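Local coordinates for adhesion protein (Pseudomonas aeruginosa, PDB 6R5S) that binds iron(II) or manganese(II) and probably passes metal ions, zinc perhaps among them, to an uptake system in the periplasm, at residues H111-I116 and L248-Y253; V107-T112 and Y180-R185. All coordinates share one frame; numbering follows the deposited sequence.

Overall arrangement
Contacts 1 and 2 use overlapping parts of the loop that leads into helix 116-133, and share His-111 and Thr-112. Their centres are 9 Å apart, and both touch the iron. Contact 1 sits about 2 Å from the centre of the chain and joins this loop to 248-253 by the metal ligands His-111 and His-250. Contact 2, about 8 Å from the chain centre, seats the neighbouring residues on helix 181-185. The two contacts also pack directly on each other: Leu-114 O lies 3.2 Å from Leu-183 CB, and the hydroxyl of Tyr-180 lies against the backbone of 248-250. The loop carrying His-111 thus packs on 248-253 in contact 1 and on helix 181-185 in contact 2.

Contact 1: H111-I116 and L248-Y253; sequences HTFLSI and LSHISY. With FE2 (Fe (II) ion), chain C.
His-250 reaches across to His-111, Phe-113 and Leu-114, and holds the iron jointly with the first of these. Its CG stands anti to the backbone N (chi1 -165°), which carries the imidazole up to the metal. The iron is 2.3 Å from His-250 NE2 and 2.2 Å from His-111 NE2. The two NE2 atoms are 3.1 Å apart because they share the ion; they are not hydrogen-bonded. The imidazole planes stand at 76° to each other, and His-250 brings its CE1 to the edge of the His-111 ring, close to the plane of that ring.

Phe-113 puts an apolar ring beside the His-250 imidazole. Its CZ lies 3.8 Å from His-250 CE1, with the ring planes at 44°. The three rings form a small aromatic cluster.

Leu-114 packs on the backbone of 249-250 and on the Ile-251 side chain. Its CD2 sits 3.4 Å from His-250 O and 3.7 Å from Ile-251 CD1. CD1 lies near His-250 CA. The Leu-114 and Ile-251 side chains run past each other in opposite directions.

The backbone around His-250 is bent by an ST turn, in which Ser-249 OG accepts the N-H of Ile-251 at 3.0 Å. All six touching residues are buried. His-41, His-66, His-177 and His-199 complete the coordination. The result is a six-histidine metal site in the cleft between two lobes, each built on a parallel four-stranded sheet, an architecture consistent with the ZnuA-like solute-binding proteins.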
ATOM      1  N   HIS A 111      -1.289  -5.277   2.906  1.00 31.83           N
ATOM      2  CA  HIS A 111      -1.273  -4.155   1.966  1.00 29.45           C
ATOM      3  C   HIS A 111      -2.647  -3.647   1.549  1.00 33.37           C
ATOM      4  O   HIS A 111      -2.887  -3.399   0.356  1.00 32.25           O
ATOM      5  CB  HIS A 111      -0.429  -4.503   0.732  1.00 28.31           C
ATOM      6  CG  HIS A 111       0.956  -4.974   1.043  1.00 30.56           C
ATOM      7  ND1 HIS A 111       1.228  -6.308   1.242  1.00 32.35           N
ATOM      8  CD2 HIS A 111       2.106  -4.279   1.136  1.00 31.44           C
ATOM      9  CE1 HIS A 111       2.527  -6.392   1.439  1.00 31.93           C
ATOM     10  NE2 HIS A 111       3.100  -5.194   1.384  1.00 32.14           N
ATOM     11  N   THR A 112      -3.522  -3.415   2.550  1.00 31.26           N
ATOM     12  CA  THR A 112      -4.891  -2.869   2.379  1.00 30.93           C
ATOM     13  C   THR A 112      -4.827  -1.454   1.825  1.00 33.72           C
ATOM     14  O   THR A 112      -5.581  -1.134   0.933  1.00 32.46           O
ATOM     15  CB  THR A 112      -5.647  -2.881   3.709  1.00 32.96           C
ATOM     16  OG1 THR A 112      -4.805  -2.290   4.702  1.00 39.64           O
ATOM     17  CG2 THR A 112      -6.068  -4.277   4.143  1.00 21.03           C
ATOM     18  N   PHE A 113      -3.855  -0.648   2.285  1.00 31.78           N
ATOM     19  CA  PHE A 113      -3.590   0.712   1.810  1.00 32.01           C
ATOM     20  C   PHE A 113      -3.317   0.836   0.288  1.00 37.80           C
ATOM     21  O   PHE A 113      -3.420   1.946  -0.236  1.00 38.85           O
ATOM     22  CB  PHE A 113      -2.458   1.379   2.600  1.00 33.26           C
ATOM     23  CG  PHE A 113      -1.199   0.560   2.733  1.00 32.61           C
ATOM     24  CD1 PHE A 113      -0.202   0.631   1.771  1.00 33.01           C
ATOM     25  CD2 PHE A 113      -0.976  -0.224   3.860  1.00 32.85           C
ATOM     26  CE1 PHE A 113       0.962  -0.120   1.898  1.00 32.83           C
ATOM     27  CE2 PHE A 113       0.191  -0.969   3.990  1.00 34.95           C
ATOM     28  CZ  PHE A 113       1.155  -0.907   3.011  1.00 32.47           C
ATOM     29  N   LEU A 114      -2.992  -0.265  -0.428  1.00 32.85           N
ATOM     30  CA  LEU A 114      -2.806  -0.141  -1.880  1.00 31.01           C
ATOM     31  C   LEU A 114      -4.098  -0.542  -2.624  1.00 35.82           C
ATOM     32  O   LEU A 114      -4.043  -1.195  -3.659  1.00 35.32           O
ATOM     33  CB  LEU A 114      -1.539  -0.839  -2.414  1.00 29.77           C
ATOM     34  CG  LEU A 114      -0.224  -0.486  -1.707  1.00 34.62           C
ATOM     35  CD1 LEU A 114       0.861  -1.461  -2.042  1.00 35.17           C
ATOM     36  CD2 LEU A 114       0.224   0.956  -1.965  1.00 36.36           C
ATOM     37  N   SER A 115      -5.264  -0.066  -2.097  1.00 32.97           N
ATOM     38  CA  SER A 115      -6.629  -0.220  -2.616  1.00 32.55           C
ATOM     39  C   SER A 115      -7.434   1.010  -2.239  1.00 37.71           C
ATOM     40  O   SER A 115      -7.364   1.452  -1.099  1.00 38.06           O
ATOM     41  CB  SER A 115      -7.304  -1.445  -2.013  1.00 36.27           C
ATOM     42  OG  SER A 115      -8.699  -1.493  -2.282  1.00 45.56           O
ATOM     43  N   ILE A 116      -8.259   1.511  -3.165  1.00 35.52           N
ATOM     44  CA  ILE A 116      -9.104   2.698  -2.969  1.00 36.09           C
ATOM     45  C   ILE A 116     -10.231   2.428  -1.972  1.00 40.44           C
ATOM     46  O   ILE A 116     -10.341   3.181  -1.004  1.00 41.16           O
ATOM     47  CB  ILE A 116      -9.604   3.292  -4.328  1.00 39.11           C
ATOM     48  CG1 ILE A 116      -8.415   3.783  -5.210  1.00 38.96           C
ATOM     49  CG2 ILE A 116     -10.642   4.401  -4.129  1.00 39.73           C
ATOM     50  CD1 ILE A 116      -7.478   4.959  -4.565  1.00 44.48           C
ATOM     51  N   LEU A 248       5.443  -0.715 -10.042  1.00 28.89           N
ATOM     52  CA  LEU A 248       4.415  -0.148  -9.187  1.00 27.28           C
ATOM     53  C   LEU A 248       5.023   0.387  -7.913  1.00 36.28           C
ATOM     54  O   LEU A 248       6.165   0.060  -7.581  1.00 37.86           O
ATOM     55  CB  LEU A 248       3.291  -1.166  -8.914  1.00 25.46           C
ATOM     56  CG  LEU A 248       2.344  -1.490 -10.088  1.00 28.35           C
ATOM     57  CD1 LEU A 248       1.381  -2.551  -9.725  1.00 27.00           C
ATOM     58  CD2 LEU A 248       1.571  -0.293 -10.496  1.00 29.51           C
ATOM     59  N   SER A 249       4.295   1.284  -7.232  1.00 34.49           N
ATOM     60  CA  SER A 249       4.792   1.899  -6.017  1.00 34.60           C
ATOM     61  C   SER A 249       4.071   1.388  -4.791  1.00 40.10           C
ATOM     62  O   SER A 249       2.839   1.428  -4.720  1.00 40.46           O
ATOM     63  CB  SER A 249       4.685   3.414  -6.097  1.00 37.03           C
ATOM     64  OG  SER A 249       5.025   3.981  -4.845  1.00 42.27           O
ATOM     65  N   HIS A 250       4.860   0.951  -3.800  1.00 35.40           N
ATOM     66  CA  HIS A 250       4.388   0.493  -2.498  1.00 33.17           C
ATOM     67  C   HIS A 250       3.988   1.737  -1.655  1.00 39.90           C
ATOM     68  O   HIS A 250       3.303   1.582  -0.649  1.00 40.75           O
ATOM     69  CB  HIS A 250       5.538  -0.285  -1.830  1.00 32.91           C
ATOM     70  CG  HIS A 250       5.169  -1.138  -0.654  1.00 35.35           C
ATOM     71  ND1 HIS A 250       4.615  -0.599   0.493  1.00 37.13           N
ATOM     72  CD2 HIS A 250       5.403  -2.450  -0.442  1.00 36.82           C
ATOM     73  CE1 HIS A 250       4.503  -1.597   1.349  1.00 36.39           C
ATOM     74  NE2 HIS A 250       4.968  -2.730   0.836  1.00 36.68           N
ATOM     75  N   ILE A 251       4.395   2.970  -2.082  1.00 37.85           N
ATOM     76  CA  ILE A 251       4.159   4.272  -1.403  1.00 38.31           C
ATOM     77  C   ILE A 251       4.896   4.203  -0.061  1.00 42.81           C
ATOM     78  O   ILE A 251       4.266   4.118   0.987  1.00 43.14           O
ATOM     79  CB  ILE A 251       2.632   4.690  -1.314  1.00 40.97           C
ATOM     80  CG1 ILE A 251       1.876   4.413  -2.656  1.00 40.62           C
ATOM     81  CG2 ILE A 251       2.477   6.156  -0.866  1.00 42.67           C
ATOM     82  CD1 ILE A 251       0.412   4.601  -2.682  1.00 45.32           C
ATOM     83  N   SER A 252       6.241   4.100  -0.121  1.00 41.18           N
ATOM     84  CA  SER A 252       7.121   3.926   1.044  1.00 41.96           C
ATOM     85  C   SER A 252       8.472   4.642   0.922  1.00 50.13           C
ATOM     86  O   SER A 252       9.253   4.637   1.879  1.00 52.14           O
ATOM     87  CB  SER A 252       7.348   2.441   1.315  1.00 43.36           C
ATOM     88  OG  SER A 252       8.115   1.803   0.304  1.00 50.96           O
ATOM     89  N   TYR A 253       8.747   5.261  -0.240  1.00 48.59           N
ATOM     90  CA  TYR A 253      10.026   5.923  -0.519  1.00 51.25           C
ATOM     91  C   TYR A 253       9.987   7.443  -0.364  1.00 57.29           C
ATOM     92  O   TYR A 253       9.035   8.096  -0.795  1.00 57.47           O
ATOM     93  CB  TYR A 253      10.500   5.537  -1.932  1.00 53.39           C
ATOM     94  CG  TYR A 253      11.891   5.994  -2.312  1.00 59.53           C
ATOM     95  CD1 TYR A 253      12.998   5.179  -2.098  1.00 62.61           C
ATOM     96  CD2 TYR A 253      12.090   7.201  -2.981  1.00 62.45           C
ATOM     97  CE1 TYR A 253      14.274   5.571  -2.497  1.00 65.45           C
ATOM     98  CE2 TYR A 253      13.361   7.600  -3.391  1.00 65.55           C
ATOM     99  CZ  TYR A 253      14.451   6.782  -3.146  1.00 75.27           C
ATOM    100  OH  TYR A 253      15.709   7.177  -3.545  1.00 82.45           O
TER
HETATM  101 FE   FE2 C 401       5.171  -4.671   1.987  1.00 53.18          FE

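Contact 2: V107-T112 and Y180-R185. With FE2 (Fe (II) ion), chain C.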
ATOM      1  N   VAL A 107      -2.348 -16.352   7.274  1.00 59.36           N
ATOM      2  CA  VAL A 107      -1.602 -15.635   6.256  1.00 56.28           C
ATOM      3  C   VAL A 107      -2.462 -14.504   5.671  1.00 53.51           C
ATOM      4  O   VAL A 107      -3.187 -14.699   4.684  1.00 53.70           O
ATOM      5  CB  VAL A 107      -0.934 -16.549   5.184  1.00 60.47           C
ATOM      6  CG1 VAL A 107       0.394 -17.089   5.692  1.00 61.85           C
ATOM      7  CG2 VAL A 107      -1.854 -17.685   4.726  1.00 60.84           C
ATOM      8  N   VAL A 108      -2.397 -13.318   6.327  1.00 43.62           N
ATOM      9  CA  VAL A 108      -3.104 -12.088   5.938  1.00 38.65           C
ATOM     10  C   VAL A 108      -2.169 -11.142   5.179  1.00 38.65           C
ATOM     11  O   VAL A 108      -1.072 -10.836   5.650  1.00 38.97           O
ATOM     12  CB  VAL A 108      -3.811 -11.416   7.152  1.00 41.36           C
ATOM     13  CG1 VAL A 108      -4.052  -9.929   6.952  1.00 39.56           C
ATOM     14  CG2 VAL A 108      -5.119 -12.115   7.469  1.00 42.09           C
ATOM     15  N   ASN A 109      -2.593 -10.721   3.983  1.00 31.51           N
ATOM     16  CA  ASN A 109      -1.904  -9.729   3.173  1.00 29.42           C
ATOM     17  C   ASN A 109      -2.146  -8.321   3.870  1.00 34.03           C
ATOM     18  O   ASN A 109      -3.303  -7.882   4.005  1.00 32.80           O
ATOM     19  CB  ASN A 109      -2.386  -9.780   1.713  1.00 22.17           C
ATOM     20  CG  ASN A 109      -1.603  -8.940   0.716  1.00 44.07           C
ATOM     21  OD1 ASN A 109      -1.570  -9.223  -0.489  1.00 34.23           O
ATOM     22  ND2 ASN A 109      -0.973  -7.875   1.170  1.00 34.19           N
ATOM     23  N   PRO A 110      -1.070  -7.660   4.383  1.00 31.17           N
ATOM     24  CA  PRO A 110      -1.265  -6.395   5.105  1.00 31.55           C
ATOM     25  C   PRO A 110      -1.360  -5.141   4.244  1.00 36.61           C
ATOM     26  O   PRO A 110      -1.508  -4.056   4.794  1.00 38.02           O
ATOM     27  CB  PRO A 110      -0.030  -6.342   6.009  1.00 34.37           C
ATOM     28  CG  PRO A 110       1.040  -7.031   5.227  1.00 37.69           C
ATOM     29  CD  PRO A 110       0.360  -8.059   4.379  1.00 33.04           C
ATOM     30  N   HIS A 111      -1.289  -5.277   2.906  1.00 31.83           N
ATOM     31  CA  HIS A 111      -1.273  -4.155   1.966  1.00 29.45           C
ATOM     32  C   HIS A 111      -2.647  -3.647   1.549  1.00 33.37           C
ATOM     33  O   HIS A 111      -2.887  -3.399   0.356  1.00 32.25           O
ATOM     34  CB  HIS A 111      -0.429  -4.503   0.732  1.00 28.31           C
ATOM     35  CG  HIS A 111       0.956  -4.974   1.043  1.00 30.56           C
ATOM     36  ND1 HIS A 111       1.228  -6.308   1.242  1.00 32.35           N
ATOM     37  CD2 HIS A 111       2.106  -4.279   1.136  1.00 31.44           C
ATOM     38  CE1 HIS A 111       2.527  -6.392   1.439  1.00 31.93           C
ATOM     39  NE2 HIS A 111       3.100  -5.194   1.384  1.00 32.14           N
ATOM     40  N   THR A 112      -3.522  -3.415   2.550  1.00 31.26           N
ATOM     41  CA  THR A 112      -4.891  -2.869   2.379  1.00 30.93           C
ATOM     42  C   THR A 112      -4.827  -1.454   1.825  1.00 33.72           C
ATOM     43  O   THR A 112      -5.581  -1.134   0.933  1.00 32.46           O
ATOM     44  CB  THR A 112      -5.647  -2.881   3.709  1.00 32.96           C
ATOM     45  OG1 THR A 112      -4.805  -2.290   4.702  1.00 39.64           O
ATOM     46  CG2 THR A 112      -6.068  -4.277   4.143  1.00 21.03           C
ATOM     47  N   TYR A 180       0.038  -6.107  -4.376  1.00 29.26           N
ATOM     48  CA  TYR A 180      -0.937  -5.559  -5.307  1.00 28.69           C
ATOM     49  C   TYR A 180      -2.236  -6.351  -5.470  1.00 32.82           C
ATOM     50  O   TYR A 180      -3.091  -5.951  -6.276  1.00 31.69           O
ATOM     51  CB  TYR A 180      -0.235  -5.303  -6.648  1.00 30.70           C
ATOM     52  CG  TYR A 180       0.987  -4.434  -6.423  1.00 34.42           C
ATOM     53  CD1 TYR A 180       0.853  -3.092  -6.058  1.00 37.59           C
ATOM     54  CD2 TYR A 180       2.267  -4.988  -6.407  1.00 35.32           C
ATOM     55  CE1 TYR A 180       1.961  -2.316  -5.735  1.00 40.25           C
ATOM     56  CE2 TYR A 180       3.383  -4.221  -6.079  1.00 36.94           C
ATOM     57  CZ  TYR A 180       3.225  -2.883  -5.750  1.00 47.09           C
ATOM     58  OH  TYR A 180       4.308  -2.089  -5.478  1.00 48.16           O
ATOM     59  N   ASP A 181      -2.445  -7.355  -4.598  1.00 31.01           N
ATOM     60  CA  ASP A 181      -3.615  -8.238  -4.562  1.00 31.21           C
ATOM     61  C   ASP A 181      -4.894  -7.423  -4.367  1.00 37.17           C
ATOM     62  O   ASP A 181      -5.900  -7.692  -5.031  1.00 38.64           O
ATOM     63  CB  ASP A 181      -3.449  -9.315  -3.468  1.00 33.65           C
ATOM     64  CG  ASP A 181      -2.197 -10.207  -3.567  1.00 50.96           C
ATOM     65  OD1 ASP A 181      -1.064  -9.659  -3.625  1.00 52.28           O
ATOM     66  OD2 ASP A 181      -2.347 -11.448  -3.545  1.00 59.56           O
ATOM     67  N   TYR A 182      -4.822  -6.368  -3.531  1.00 33.92           N
ATOM     68  CA  TYR A 182      -5.943  -5.446  -3.242  1.00 33.09           C
ATOM     69  C   TYR A 182      -6.193  -4.471  -4.385  1.00 35.08           C
ATOM     70  O   TYR A 182      -7.347  -4.211  -4.705  1.00 36.95           O
ATOM     71  CB  TYR A 182      -5.695  -4.659  -1.936  1.00 33.19           C
ATOM     72  CG  TYR A 182      -5.735  -5.504  -0.683  1.00 31.83           C
ATOM     73  CD1 TYR A 182      -6.935  -5.767  -0.033  1.00 32.81           C
ATOM     74  CD2 TYR A 182      -4.566  -6.048  -0.146  1.00 31.80           C
ATOM     75  CE1 TYR A 182      -6.971  -6.534   1.130  1.00 33.15           C
ATOM     76  CE2 TYR A 182      -4.591  -6.813   1.018  1.00 32.44           C
ATOM     77  CZ  TYR A 182      -5.795  -7.048   1.654  1.00 38.12           C
ATOM     78  OH  TYR A 182      -5.826  -7.818   2.787  1.00 41.76           O
ATOM     79  N   LEU A 183      -5.112  -3.912  -4.976  1.00 27.75           N
ATOM     80  CA  LEU A 183      -5.145  -2.988  -6.114  1.00 25.70           C
ATOM     81  C   LEU A 183      -5.813  -3.696  -7.290  1.00 29.30           C
ATOM     82  O   LEU A 183      -6.865  -3.268  -7.751  1.00 27.49           O
ATOM     83  CB  LEU A 183      -3.695  -2.600  -6.487  1.00 24.58           C
ATOM     84  CG  LEU A 183      -3.436  -1.259  -7.176  1.00 27.55           C
ATOM     85  CD1 LEU A 183      -1.975  -0.957  -7.178  1.00 28.20           C
ATOM     86  CD2 LEU A 183      -3.856  -1.279  -8.612  1.00 26.21           C
ATOM     87  N   LEU A 184      -5.228  -4.827  -7.714  1.00 28.59           N
ATOM     88  CA  LEU A 184      -5.707  -5.627  -8.834  1.00 29.07           C
ATOM     89  C   LEU A 184      -7.132  -6.145  -8.652  1.00 33.32           C
ATOM     90  O   LEU A 184      -7.852  -6.229  -9.643  1.00 33.38           O
ATOM     91  CB  LEU A 184      -4.725  -6.750  -9.163  1.00 28.67           C
ATOM     92  CG  LEU A 184      -3.454  -6.268  -9.869  1.00 32.77           C
ATOM     93  CD1 LEU A 184      -2.267  -7.002  -9.386  1.00 33.16           C
ATOM     94  CD2 LEU A 184      -3.550  -6.454 -11.358  1.00 35.13           C
ATOM     95  N   ARG A 185      -7.582  -6.359  -7.408  1.00 31.24           N
ATOM     96  CA  ARG A 185      -8.960  -6.796  -7.127  1.00 32.57           C
ATOM     97  C   ARG A 185      -9.981  -5.802  -7.672  1.00 38.07           C
ATOM     98  O   ARG A 185     -11.018  -6.220  -8.195  1.00 40.53           O
ATOM     99  CB  ARG A 185      -9.183  -6.995  -5.628  1.00 35.53           C
ATOM    100  CG  ARG A 185      -9.535  -8.420  -5.259  1.00 53.36           C
ATOM    101  CD  ARG A 185     -10.477  -8.447  -4.066  1.00 67.80           C
ATOM    102  NE  ARG A 185     -10.997  -9.793  -3.819  1.00 72.25           N
ATOM    103  CZ  ARG A 185     -12.053 -10.067  -3.060  1.00 87.83           C
ATOM    104  NH1 ARG A 185     -12.721  -9.087  -2.460  1.00 80.75           N
ATOM    105  NH2 ARG A 185     -12.454 -11.322  -2.902  1.00 72.62           N
TER
HETATM  106 FE   FE2 C 401       5.171  -4.671   1.987  1.00 53.18          FE
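Asp-181 and Tyr-182, near the start of helix 181-185, meet the loop 107-112. Before them, Tyr-180 occupies the N-cap position. Its CB points away from the loop, and its hydroxyl is hydrogen-bonded to Glu-226.

Asp-181 faces Asn-109. The carboxylate and the amide come together obliquely, their planes steeply inclined to each other. The side chain of Asp-181 also touches Leu-94.

Tyr-182 has the largest part in the contact. With its CG anti to the carbonyl carbon (chi1 -68°), the ring reaches out from the helix to the loop, where it meets Asn-109, His-111 and Thr-112. The hydroxyl donates a hydrogen bond to Asn-109 O, with OH to O at 2.8 Å. The C=O...OH angle is 143°, and the donor is tilted from the carbonyl plane. Leu-94 N also bonds to this hydroxyl, so two backbone groups hold it. The Asn-109 side chain passes the ring edge, its CG 3.7 Å from Tyr-182 CE2 and its amide plane at 74° to the ring.

The loop here makes an inverse gamma turn centred on His-111, with a weak bond from Thr-112 N to Pro-110 O. The backbone O of His-111 packs beside Tyr-182 CD2, and Thr-112 follows over one face of the tyrosine ring. Thr-112 CA stands 4.0 Å from the centroid of the Tyr-182 ring, almost on the ring normal, in a CH-pi contact. The Thr-112 side chain lies alongside the tyrosine's, with CG2 3.7 Å from Tyr-182 CZ. The Thr-112 hydroxyl is hydrogen-bonded to Gln-122 of helix 116-133.

Further along, Leu-183 packs on helix 260-279, and Leu-184 touches Val-173 of strand 173-175.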